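Local coordinates for protein of unknown function with a Fic domain (Bacteroides thetaiotaomicron VPI-5482, PDB 3CUC) that is of unknown function but carries a Fic domain, a largely helical fold of the Fic/DOC family, at residues L95-I100 with G131-R136; R101-T106 with G200-L205; Y187-I190 with P194-D197. All blocks are in the same frame, centred on the assembly; numbering follows the deposited sequence.

Contact 1 of 3, residues L95-I100 with G131-R136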
ATOM      1  N   LEU A  95      -7.422   6.734  11.526  1.00 48.47           N
ATOM      2  CA  LEU A  95      -7.739   5.690  10.558  1.00 48.05           C
ATOM      3  C   LEU A  95      -9.062   5.037  10.943  1.00 48.42           C
ATOM      4  O   LEU A  95      -9.233   4.566  12.069  1.00 50.21           O
ATOM      5  CB  LEU A  95      -6.619   4.642  10.505  1.00 48.16           C
ATOM      6  CG  LEU A  95      -6.727   3.568   9.422  1.00 46.65           C
ATOM      7  CD1 LEU A  95      -6.812   4.207   8.057  1.00 44.45           C
ATOM      8  CD2 LEU A  95      -5.540   2.623   9.499  1.00 45.88           C
ATOM      9  N   THR A  96     -10.002   5.026  10.011  1.00 47.32           N
ATOM     10  CA  THR A  96     -11.339   4.534  10.288  1.00 46.18           C
ATOM     11  C   THR A  96     -11.651   3.319   9.430  1.00 46.45           C
ATOM     12  O   THR A  96     -11.153   3.194   8.307  1.00 46.19           O
ATOM     13  CB  THR A  96     -12.371   5.622   9.994  1.00 45.95           C
ATOM     14  OG1 THR A  96     -12.101   6.181   8.704  1.00 46.27           O
ATOM     15  CG2 THR A  96     -12.299   6.725  11.042  1.00 38.85           C
ATOM     16  N   GLU A  97     -12.475   2.422   9.966  1.00 46.84           N
ATOM     17  CA  GLU A  97     -12.979   1.298   9.179  1.00 47.09           C
ATOM     18  C   GLU A  97     -13.752   1.809   7.966  1.00 46.52           C
ATOM     19  O   GLU A  97     -13.643   1.240   6.886  1.00 47.36           O
ATOM     20  CB  GLU A  97     -13.869   0.375  10.018  1.00 46.64           C
ATOM     21  CG  GLU A  97     -13.122  -0.457  11.045  1.00 48.12           C
ATOM     22  CD  GLU A  97     -14.040  -1.392  11.810  1.00 49.55           C
ATOM     23  OE1 GLU A  97     -14.611  -2.306  11.176  1.00 54.99           O
ATOM     24  OE2 GLU A  97     -14.178  -1.215  13.042  1.00 53.62           O
ATOM     25  N   SER A  98     -14.510   2.891   8.135  1.00 46.11           N
ATOM     26  CA  SER A  98     -15.316   3.430   7.037  1.00 46.39           C
ATOM     27  C   SER A  98     -14.462   3.968   5.898  1.00 46.81           C
ATOM     28  O   SER A  98     -14.846   3.849   4.736  1.00 47.06           O
ATOM     29  CB  SER A  98     -16.273   4.512   7.531  1.00 45.80           C
ATOM     30  OG  SER A  98     -15.653   5.331   8.504  1.00 49.76           O
ATOM     31  N   PHE A  99     -13.304   4.546   6.219  1.00 47.20           N
ATOM     32  CA  PHE A  99     -12.391   5.010   5.174  1.00 47.20           C
ATOM     33  C   PHE A  99     -11.862   3.832   4.362  1.00 48.25           C
ATOM     34  O   PHE A  99     -11.793   3.912   3.135  1.00 49.42           O
ATOM     35  CB  PHE A  99     -11.217   5.813   5.750  1.00 46.80           C
ATOM     36  CG  PHE A  99     -10.189   6.209   4.712  1.00 46.02           C
ATOM     37  CD1 PHE A  99     -10.470   7.213   3.791  1.00 43.54           C
ATOM     38  CD2 PHE A  99      -8.953   5.566   4.646  1.00 40.93           C
ATOM     39  CE1 PHE A  99      -9.537   7.574   2.826  1.00 43.47           C
ATOM     40  CE2 PHE A  99      -8.017   5.919   3.683  1.00 43.08           C
ATOM     41  CZ  PHE A  99      -8.305   6.926   2.775  1.00 44.80           C
ATOM     42  N   ILE A 100     -11.505   2.746   5.045  1.00 48.37           N
ATOM     43  CA  ILE A 100     -10.949   1.566   4.383  1.00 48.31           C
ATOM     44  C   ILE A 100     -11.997   0.925   3.479  1.00 49.11           C
ATOM     45  O   ILE A 100     -11.690   0.487   2.369  1.00 47.92           O
ATOM     46  CB  ILE A 100     -10.431   0.528   5.402  1.00 48.19           C
ATOM     47  CG1 ILE A 100      -9.283   1.111   6.228  1.00 47.48           C
ATOM     48  CG2 ILE A 100      -9.938  -0.720   4.684  1.00 45.61           C
ATOM     49  CD1 ILE A 100      -8.886   0.257   7.406  1.00 45.86           C
ATOM     50  N   GLY A 131     -16.857  -2.836  -1.177  1.00 64.97           N
ATOM     51  CA  GLY A 131     -16.944  -1.989   0.014  1.00 64.23           C
ATOM     52  C   GLY A 131     -17.575  -2.654   1.229  1.00 63.45           C
ATOM     53  O   GLY A 131     -17.987  -1.968   2.168  1.00 63.06           O
ATOM     54  N   GLU A 132     -17.637  -3.985   1.214  1.00 62.76           N
ATOM     55  CA  GLU A 132     -18.260  -4.773   2.278  1.00 62.10           C
ATOM     56  C   GLU A 132     -17.341  -5.928   2.649  1.00 59.79           C
ATOM     57  O   GLU A 132     -16.685  -6.503   1.779  1.00 59.54           O
ATOM     58  CB  GLU A 132     -19.602  -5.327   1.794  1.00 63.14           C
ATOM     59  CG  GLU A 132     -20.707  -4.290   1.680  1.00 68.13           C
ATOM     60  CD  GLU A 132     -21.336  -3.953   3.026  1.00 74.78           C
ATOM     61  OE1 GLU A 132     -22.078  -4.802   3.571  1.00 78.33           O
ATOM     62  OE2 GLU A 132     -21.100  -2.834   3.531  1.00 76.79           O
ATOM     63  N   TYR A 133     -17.305  -6.279   3.933  1.00 57.55           N
ATOM     64  CA  TYR A 133     -16.432  -7.363   4.399  1.00 55.62           C
ATOM     65  C   TYR A 133     -16.849  -8.728   3.814  1.00 54.92           C
ATOM     66  O   TYR A 133     -17.998  -8.915   3.409  1.00 54.54           O
ATOM     67  CB  TYR A 133     -16.388  -7.427   5.938  1.00 54.38           C
ATOM     68  CG  TYR A 133     -15.720  -6.253   6.661  1.00 52.28           C
ATOM     69  CD1 TYR A 133     -14.765  -5.439   6.037  1.00 51.60           C
ATOM     70  CD2 TYR A 133     -16.015  -5.995   8.000  1.00 51.34           C
ATOM     71  CE1 TYR A 133     -14.151  -4.376   6.727  1.00 51.67           C
ATOM     72  CE2 TYR A 133     -15.402  -4.943   8.698  1.00 50.83           C
ATOM     73  CZ  TYR A 133     -14.475  -4.136   8.059  1.00 52.57           C
ATOM     74  OH  TYR A 133     -13.891  -3.097   8.758  1.00 49.92           O
ATOM     75  N   LYS A 134     -15.894  -9.661   3.771  1.00 54.37           N
ATOM     76  CA  LYS A 134     -16.083 -10.999   3.191  1.00 53.43           C
ATOM     77  C   LYS A 134     -17.231 -11.746   3.858  1.00 53.44           C
ATOM     78  O   LYS A 134     -17.380 -11.670   5.078  1.00 53.16           O
ATOM     79  CB  LYS A 134     -14.796 -11.828   3.334  1.00 52.51           C
ATOM     80  N   SER A 135     -18.038 -12.450   3.053  1.00 53.85           N
ATOM     81  CA  SER A 135     -19.130 -13.321   3.554  1.00 53.75           C
ATOM     82  C   SER A 135     -18.856 -14.817   3.296  1.00 54.17           C
ATOM     83  O   SER A 135     -19.210 -15.660   4.122  1.00 54.14           O
ATOM     84  CB  SER A 135     -20.482 -12.909   2.957  1.00 53.19           C
ATOM     85  OG  SER A 135     -20.430 -12.864   1.544  1.00 52.05           O
ATOM     86  N   ARG A 136     -18.252 -15.135   2.148  1.00 54.47           N
ATOM     87  CA  ARG A 136     -17.632 -16.447   1.912  1.00 54.45           C
ATOM     88  C   ARG A 136     -16.125 -16.319   2.215  1.00 55.17           C
ATOM     89  O   ARG A 136     -15.529 -15.280   1.903  1.00 55.17           O
ATOM     90  CB  ARG A 136     -17.841 -16.881   0.458  1.00 53.62           C
TER

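Contact 2 of 3, residues R101-T106 with G200-L205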
ATOM      1  N   ARG A 101     -13.235   0.895   3.960  1.00 50.56           N
ATOM      2  CA  ARG A 101     -14.353   0.351   3.196  1.00 52.42           C
ATOM      3  C   ARG A 101     -14.618   1.199   1.952  1.00 52.30           C
ATOM      4  O   ARG A 101     -14.811   0.666   0.863  1.00 52.57           O
ATOM      5  CB  ARG A 101     -15.609   0.269   4.072  1.00 53.27           C
ATOM      6  CG  ARG A 101     -15.474  -0.670   5.281  1.00 58.02           C
ATOM      7  CD  ARG A 101     -16.486  -0.347   6.383  1.00 65.62           C
ATOM      8  NE  ARG A 101     -17.773  -0.961   6.081  1.00 67.58           N
ATOM      9  CZ  ARG A 101     -18.121  -2.202   6.414  1.00 73.96           C
ATOM     10  NH1 ARG A 101     -17.293  -2.984   7.092  1.00 76.25           N
ATOM     11  NH2 ARG A 101     -19.315  -2.665   6.070  1.00 77.77           N
ATOM     12  N   GLU A 102     -14.608   2.517   2.116  1.00 52.42           N
ATOM     13  CA  GLU A 102     -14.777   3.434   0.990  1.00 53.11           C
ATOM     14  C   GLU A 102     -13.638   3.276  -0.021  1.00 52.10           C
ATOM     15  O   GLU A 102     -13.830   3.447  -1.225  1.00 51.65           O
ATOM     16  CB  GLU A 102     -14.844   4.886   1.487  1.00 54.17           C
ATOM     17  CG  GLU A 102     -15.204   5.914   0.412  1.00 59.66           C
ATOM     18  CD  GLU A 102     -16.593   5.698  -0.171  1.00 66.47           C
ATOM     19  OE1 GLU A 102     -17.573   5.758   0.599  1.00 74.85           O
ATOM     20  OE2 GLU A 102     -16.710   5.470  -1.396  1.00 71.14           O
ATOM     21  N   LEU A 103     -12.454   2.949   0.483  1.00 51.42           N
ATOM     22  CA  LEU A 103     -11.289   2.709  -0.360  1.00 51.06           C
ATOM     23  C   LEU A 103     -11.520   1.490  -1.247  1.00 50.66           C
ATOM     24  O   LEU A 103     -11.246   1.527  -2.446  1.00 50.20           O
ATOM     25  CB  LEU A 103     -10.041   2.503   0.510  1.00 51.20           C
ATOM     26  CG  LEU A 103      -8.678   2.931  -0.044  1.00 52.12           C
ATOM     27  CD1 LEU A 103      -8.699   4.358  -0.598  1.00 51.76           C
ATOM     28  CD2 LEU A 103      -7.631   2.801   1.049  1.00 51.01           C
ATOM     29  N   ASN A 104     -12.038   0.418  -0.655  1.00 50.60           N
ATOM     30  CA  ASN A 104     -12.361  -0.791  -1.401  1.00 51.12           C
ATOM     31  C   ASN A 104     -13.438  -0.528  -2.456  1.00 51.72           C
ATOM     32  O   ASN A 104     -13.284  -0.884  -3.628  1.00 51.52           O
ATOM     33  CB  ASN A 104     -12.828  -1.890  -0.447  1.00 51.46           C
ATOM     34  CG  ASN A 104     -12.974  -3.232  -1.135  1.00 51.30           C
ATOM     35  OD1 ASN A 104     -14.080  -3.644  -1.485  1.00 50.07           O
ATOM     36  ND2 ASN A 104     -11.850  -3.913  -1.348  1.00 49.87           N
ATOM     37  N   ARG A 105     -14.521   0.113  -2.025  1.00 51.87           N
ATOM     38  CA  ARG A 105     -15.601   0.507  -2.917  1.00 52.92           C
ATOM     39  C   ARG A 105     -15.065   1.302  -4.109  1.00 50.82           C
ATOM     40  O   ARG A 105     -15.504   1.109  -5.232  1.00 49.85           O
ATOM     41  CB  ARG A 105     -16.628   1.342  -2.141  1.00 52.96           C
ATOM     42  CG  ARG A 105     -17.902   1.732  -2.914  1.00 57.30           C
ATOM     43  CD  ARG A 105     -18.945   2.429  -2.003  1.00 59.73           C
ATOM     44  NE  ARG A 105     -19.342   1.595  -0.852  1.00 70.91           N
ATOM     45  CZ  ARG A 105     -18.999   1.796   0.430  1.00 73.95           C
ATOM     46  NH1 ARG A 105     -18.248   2.829   0.797  1.00 75.11           N
ATOM     47  NH2 ARG A 105     -19.424   0.949   1.368  1.00 71.51           N
ATOM     48  N   THR A 106     -14.106   2.186  -3.856  1.00 50.37           N
ATOM     49  CA  THR A 106     -13.564   3.062  -4.894  1.00 49.46           C
ATOM     50  C   THR A 106     -12.728   2.307  -5.921  1.00 50.14           C
ATOM     51  O   THR A 106     -13.023   2.357  -7.112  1.00 50.80           O
ATOM     52  CB  THR A 106     -12.691   4.174  -4.282  1.00 48.58           C
ATOM     53  OG1 THR A 106     -13.458   4.912  -3.332  1.00 48.58           O
ATOM     54  CG2 THR A 106     -12.180   5.118  -5.357  1.00 47.89           C
ATOM     55  N   GLY A 200      -4.659  -6.728  -1.609  1.00 48.90           N
ATOM     56  CA  GLY A 200      -3.275  -6.405  -1.921  1.00 48.21           C
ATOM     57  C   GLY A 200      -3.108  -4.914  -2.114  1.00 47.79           C
ATOM     58  O   GLY A 200      -2.204  -4.299  -1.561  1.00 48.26           O
ATOM     59  N   ARG A 201      -4.001  -4.328  -2.894  1.00 47.60           N
ATOM     60  CA  ARG A 201      -3.933  -2.904  -3.204  1.00 47.83           C
ATOM     61  C   ARG A 201      -4.251  -2.021  -2.012  1.00 47.18           C
ATOM     62  O   ARG A 201      -3.687  -0.937  -1.890  1.00 47.58           O
ATOM     63  CB  ARG A 201      -4.874  -2.572  -4.362  1.00 48.47           C
ATOM     64  CG  ARG A 201      -4.318  -2.982  -5.709  1.00 48.38           C
ATOM     65  CD  ARG A 201      -5.392  -3.004  -6.761  1.00 47.74           C
ATOM     66  NE  ARG A 201      -6.137  -4.254  -6.743  1.00 47.49           N
ATOM     67  CZ  ARG A 201      -7.231  -4.480  -7.456  1.00 43.56           C
ATOM     68  NH1 ARG A 201      -7.719  -3.538  -8.250  1.00 46.31           N
ATOM     69  NH2 ARG A 201      -7.844  -5.659  -7.367  1.00 46.27           N
ATOM     70  N   ILE A 202      -5.154  -2.481  -1.145  1.00 46.64           N
ATOM     71  CA  ILE A 202      -5.483  -1.746   0.071  1.00 46.12           C
ATOM     72  C   ILE A 202      -4.270  -1.740   0.990  1.00 45.87           C
ATOM     73  O   ILE A 202      -3.882  -0.690   1.484  1.00 46.61           O
ATOM     74  CB  ILE A 202      -6.695  -2.337   0.824  1.00 45.93           C
ATOM     75  CG1 ILE A 202      -7.969  -2.239  -0.029  1.00 46.23           C
ATOM     76  CG2 ILE A 202      -6.903  -1.610   2.151  1.00 42.31           C
ATOM     77  CD1 ILE A 202      -8.498  -0.829  -0.187  1.00 48.01           C
ATOM     78  N   ALA A 203      -3.670  -2.910   1.200  1.00 45.56           N
ATOM     79  CA  ALA A 203      -2.464  -3.016   2.023  1.00 45.32           C
ATOM     80  C   ALA A 203      -1.427  -1.983   1.591  1.00 45.67           C
ATOM     81  O   ALA A 203      -0.936  -1.203   2.409  1.00 46.46           O
ATOM     82  CB  ALA A 203      -1.879  -4.415   1.949  1.00 44.40           C
ATOM     83  N   ARG A 204      -1.124  -1.959   0.298  1.00 45.21           N
ATOM     84  CA  ARG A 204      -0.076  -1.092  -0.216  1.00 45.05           C
ATOM     85  C   ARG A 204      -0.480   0.372  -0.164  1.00 45.43           C
ATOM     86  O   ARG A 204       0.365   1.248   0.035  1.00 46.81           O
ATOM     87  CB  ARG A 204       0.313  -1.506  -1.632  1.00 45.08           C
ATOM     88  CG  ARG A 204       1.114  -2.805  -1.657  1.00 45.54           C
ATOM     89  CD  ARG A 204       1.610  -3.145  -3.052  1.00 46.51           C
ATOM     90  NE  ARG A 204       0.496  -3.510  -3.931  1.00 50.48           N
ATOM     91  CZ  ARG A 204      -0.089  -4.709  -3.978  1.00 46.22           C
ATOM     92  NH1 ARG A 204       0.319  -5.707  -3.204  1.00 45.47           N
ATOM     93  NH2 ARG A 204      -1.093  -4.910  -4.810  1.00 42.75           N
ATOM     94  N   LEU A 205      -1.771   0.634  -0.331  1.00 45.20           N
ATOM     95  CA  LEU A 205      -2.304   1.984  -0.147  1.00 45.57           C
ATOM     96  C   LEU A 205      -2.163   2.435   1.306  1.00 45.14           C
ATOM     97  O   LEU A 205      -1.833   3.584   1.566  1.00 44.74           O
ATOM     98  CB  LEU A 205      -3.773   2.065  -0.601  1.00 45.48           C
ATOM     99  CG  LEU A 205      -3.994   2.238  -2.108  1.00 45.02           C
ATOM    100  CD1 LEU A 205      -5.431   1.922  -2.483  1.00 39.62           C
ATOM    101  CD2 LEU A 205      -3.621   3.646  -2.555  1.00 45.06           C
TER

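Contact 3 of 3, residues Y187-I190 with P194-D197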
ATOM      1  N   TYR A 187       0.939  -5.801   7.198  1.00 48.36           N
ATOM      2  CA  TYR A 187       0.993  -7.229   7.490  1.00 48.65           C
ATOM      3  C   TYR A 187      -0.272  -7.733   8.164  1.00 48.21           C
ATOM      4  O   TYR A 187      -0.877  -8.699   7.710  1.00 47.40           O
ATOM      5  CB  TYR A 187       2.198  -7.576   8.360  1.00 49.23           C
ATOM      6  CG  TYR A 187       2.340  -9.066   8.518  1.00 49.86           C
ATOM      7  CD1 TYR A 187       2.906  -9.836   7.506  1.00 49.28           C
ATOM      8  CD2 TYR A 187       1.869  -9.712   9.656  1.00 49.88           C
ATOM      9  CE1 TYR A 187       3.024 -11.206   7.630  1.00 50.90           C
ATOM     10  CE2 TYR A 187       1.978 -11.083   9.793  1.00 51.50           C
ATOM     11  CZ  TYR A 187       2.555 -11.831   8.779  1.00 52.29           C
ATOM     12  OH  TYR A 187       2.670 -13.200   8.919  1.00 51.28           O
ATOM     13  N   ARG A 188      -0.661  -7.076   9.250  1.00 48.74           N
ATOM     14  CA  ARG A 188      -1.868  -7.456   9.977  1.00 49.10           C
ATOM     15  C   ARG A 188      -3.104  -7.383   9.087  1.00 49.95           C
ATOM     16  O   ARG A 188      -3.915  -8.313   9.079  1.00 50.19           O
ATOM     17  CB  ARG A 188      -2.042  -6.586  11.219  1.00 49.03           C
ATOM     18  CG  ARG A 188      -0.989  -6.864  12.271  1.00 49.11           C
ATOM     19  CD  ARG A 188      -1.204  -6.032  13.513  1.00 49.11           C
ATOM     20  NE  ARG A 188      -0.455  -6.562  14.649  1.00 51.15           N
ATOM     21  CZ  ARG A 188      -0.604  -6.161  15.908  1.00 48.14           C
ATOM     22  NH1 ARG A 188      -1.485  -5.223  16.226  1.00 51.43           N
ATOM     23  NH2 ARG A 188       0.131  -6.710  16.862  1.00 48.11           N
ATOM     24  N   TYR A 189      -3.235  -6.296   8.327  1.00 50.80           N
ATOM     25  CA  TYR A 189      -4.344  -6.154   7.383  1.00 51.10           C
ATOM     26  C   TYR A 189      -4.369  -7.300   6.372  1.00 52.63           C
ATOM     27  O   TYR A 189      -5.409  -7.938   6.171  1.00 53.16           O
ATOM     28  CB  TYR A 189      -4.290  -4.819   6.630  1.00 50.56           C
ATOM     29  CG  TYR A 189      -5.351  -4.729   5.552  1.00 48.60           C
ATOM     30  CD1 TYR A 189      -6.638  -4.290   5.854  1.00 48.86           C
ATOM     31  CD2 TYR A 189      -5.077  -5.117   4.242  1.00 47.31           C
ATOM     32  CE1 TYR A 189      -7.619  -4.227   4.881  1.00 49.53           C
ATOM     33  CE2 TYR A 189      -6.048  -5.059   3.263  1.00 48.48           C
ATOM     34  CZ  TYR A 189      -7.315  -4.616   3.586  1.00 49.83           C
ATOM     35  OH  TYR A 189      -8.275  -4.558   2.607  1.00 49.41           O
ATOM     36  N   ILE A 190      -3.224  -7.559   5.741  1.00 53.05           N
ATOM     37  CA  ILE A 190      -3.147  -8.590   4.708  1.00 53.69           C
ATOM     38  C   ILE A 190      -3.461  -9.982   5.284  1.00 54.19           C
ATOM     39  O   ILE A 190      -3.984 -10.847   4.577  1.00 54.82           O
ATOM     40  CB  ILE A 190      -1.768  -8.582   3.982  1.00 53.94           C
ATOM     41  CG1 ILE A 190      -1.910  -9.108   2.551  1.00 55.19           C
ATOM     42  CG2 ILE A 190      -0.724  -9.385   4.756  1.00 52.24           C
ATOM     43  CD1 ILE A 190      -2.615  -8.133   1.605  1.00 55.74           C
ATOM     44  N   PRO A 194      -9.808  -8.821   4.755  1.00 53.82           N
ATOM     45  CA  PRO A 194     -11.220  -8.618   5.098  1.00 53.56           C
ATOM     46  C   PRO A 194     -12.198  -8.608   3.930  1.00 52.88           C
ATOM     47  O   PRO A 194     -13.297  -9.126   4.066  1.00 52.47           O
ATOM     48  CB  PRO A 194     -11.220  -7.246   5.791  1.00 53.72           C
ATOM     49  CG  PRO A 194     -10.044  -6.547   5.244  1.00 53.97           C
ATOM     50  CD  PRO A 194      -9.011  -7.614   5.053  1.00 54.27           C
ATOM     51  N   PHE A 195     -11.816  -8.004   2.810  1.00 53.02           N
ATOM     52  CA  PHE A 195     -12.707  -7.915   1.654  1.00 53.53           C
ATOM     53  C   PHE A 195     -12.559  -9.147   0.762  1.00 55.11           C
ATOM     54  O   PHE A 195     -11.570  -9.883   0.853  1.00 55.25           O
ATOM     55  CB  PHE A 195     -12.435  -6.641   0.845  1.00 52.54           C
ATOM     56  CG  PHE A 195     -12.548  -5.376   1.649  1.00 50.51           C
ATOM     57  CD1 PHE A 195     -13.787  -4.815   1.924  1.00 50.12           C
ATOM     58  CD2 PHE A 195     -11.412  -4.747   2.137  1.00 50.45           C
ATOM     59  CE1 PHE A 195     -13.887  -3.644   2.676  1.00 49.78           C
ATOM     60  CE2 PHE A 195     -11.506  -3.582   2.888  1.00 49.22           C
ATOM     61  CZ  PHE A 195     -12.744  -3.032   3.158  1.00 48.63           C
ATOM     62  N   GLU A 196     -13.556  -9.365  -0.094  1.00 56.89           N
ATOM     63  CA  GLU A 196     -13.498 -10.442  -1.079  1.00 58.13           C
ATOM     64  C   GLU A 196     -12.403 -10.182  -2.119  1.00 58.57           C
ATOM     65  O   GLU A 196     -11.879 -11.119  -2.704  1.00 59.22           O
ATOM     66  CB  GLU A 196     -14.856 -10.640  -1.766  1.00 57.99           C
ATOM     67  N   ASP A 197     -12.047  -8.918  -2.344  1.00 59.09           N
ATOM     68  CA  ASP A 197     -11.013  -8.590  -3.331  1.00 59.47           C
ATOM     69  C   ASP A 197     -10.380  -7.216  -3.098  1.00 57.72           C
ATOM     70  O   ASP A 197     -10.941  -6.378  -2.398  1.00 58.17           O
ATOM     71  CB  ASP A 197     -11.621  -8.660  -4.739  1.00 60.85           C
ATOM     72  CG  ASP A 197     -10.572  -8.811  -5.840  1.00 66.75           C
ATOM     73  OD1 ASP A 197      -9.358  -8.856  -5.536  1.00 71.95           O
ATOM     74  OD2 ASP A 197     -10.973  -8.882  -7.024  1.00 75.51           O
TER

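Contact 1 of 3, residues L95-I100 with G131-R136
E97, in the first turn of helix 97-107, and Y133, in the irregular segment 131-136, are the residues whose backbones come nearest across this contact, yet their CA atoms stand 10.5 Å apart and only the side chains close the distance. They do so with one bond: Y133 OH donates to E97 OE1 at 2.6 Å. The glutamate CB bond already points at the loop, and the chain runs on extended past CG (chi2 -178°) to bring the carboxylate to the hydroxyl. The two side chains cross at about a right angle, yet the carboxylate and ring planes are only 7° apart. OE1 lies at the ring edge, in its plane, and receives the phenol through its anti lone pair, the one turned from OE2. That second oxygen is hydrogen-bonded to T161 of helix 156-173, which, with the tyrosine bond, probably fixes the rotation of the carboxylate. Behind E97, T96 is the N-cap: its OG1 accepts from F99 N at 3.2 Å. On the ring, R101 makes a cation-pi contact with Y133 and a salt bridge with the neighbouring E132. With a hydroxyl bonded to each carboxylate oxygen, an arginine close to the phenol and a place in the first turn of a helix, E97 is probably stabilised as an anion, and Y133 probably polarised as its donor.

Contact 2 of 3, residues R101-T106 with G200-L205
L103 and I202 carry most of this helix-to-helix contact, through van der Waals packing. I202 CD1 lies 3.7 Å from L103 CB and touches L103 CG and CD2 as well, the two side chains lying alongside and pointing opposite ways. The isoleucine reaches this place because CG1 sits beside its own backbone N (chi1 -64°), from where CD1 extends to the neighbouring helix and also meets the backbone N104 N at 3.8 Å. One turn further along, L205 CD1 comes up to L103 CG at 4.2 Å. N104 adds the flank of its amide, ND2 lying 4.4 Å from I202 CG1.

That amide is held at both ends: OD1 accepts from G131 N and ND2 donates to D197 O, so a buried polar group is satisfied and its rotation fixed. On the far side of helix 199-213, R204 is gripped by E44, S40 and Y229, and its guanidinium lies with one face over G200 O. G200, R201 and R204 belong to the HPFx(D/E)GNGRxxR signature of Fic proteins, so L103 and I202 join the helix that carries the end of this motif to helix 97-107. The axes of the two segments, 101-106 and 200-205, approach to 10.5 Å, with 127° between their N-to-C directions. Helix 68-89 covers the two leucines, M83 on L103 and I84 on L205, while Y189 of helix 178-192 packs on I202 and I107 of helix 97-107 touches both I202 and L205.

Contact 3 of 3, residues Y187-I190 with P194-D197
Y189, on helix 178-192, and P194, in the loop that follows it, mark the nearest backbone approach here, 7.7 Å between CA atoms; segment 194-197 has no regular structure and carries the chain on beyond the end of the helix. The phenol bridges the gap. With CG anti to the backbone N (chi1 174°), the Y189 ring reaches out beneath the proline, which lies across it at about a right angle. P194 CD sits over one face, 4.0 Å from the ring centroid and 26° off the normal, a CH-pi contact displaced toward the rim. P194 CG comes closer to a single atom, 3.4 Å from Y189 CE1, on the hydroxyl half of the ring. Beyond the proline, Y189 OH meets the edge of F195: it lies in the plane of the phenyl ring, 3.2 Å from CD2, and the two aromatic side chains cross at about a right angle.

P194, F195 and D197 belong to the HPFx(D/E)GNGRxxR signature of the Fic family, which runs through this loop into helix 199-213. The tyrosine thus touches the first part of the motif from the preceding helix, while within the motif itself F195 O accepts from N199 ND2. L163 of helix 156-173 packs on Y189 and M160 on P194. L206 of helix 199-213 also touches Y189.

How the contacts relate
The three contacts adjoin one another, their centres about 9 Å apart in every pairing, and F195 of contact 3 touches both of the others. Its ring edge reaches I100 of contact 1 (CE2 to I100 CG2, 3.7 Å) and the backbone of R101 in contact 2 (CZ to R101 CA, 3.7 Å). Contacts 1 and 2 share helix 97-107, and from contact 2 N104 bridges the other two, 2.9 Å from OD1 to G131 N and 2.8 Å from ND2 to D197 O. K134 N and P194 O, 2.7 Å apart, tie segment 131-136 to the Fic motif. That motif spans contacts 3 and 2, its loop in one and its helix in the other, with contact 1 alongside.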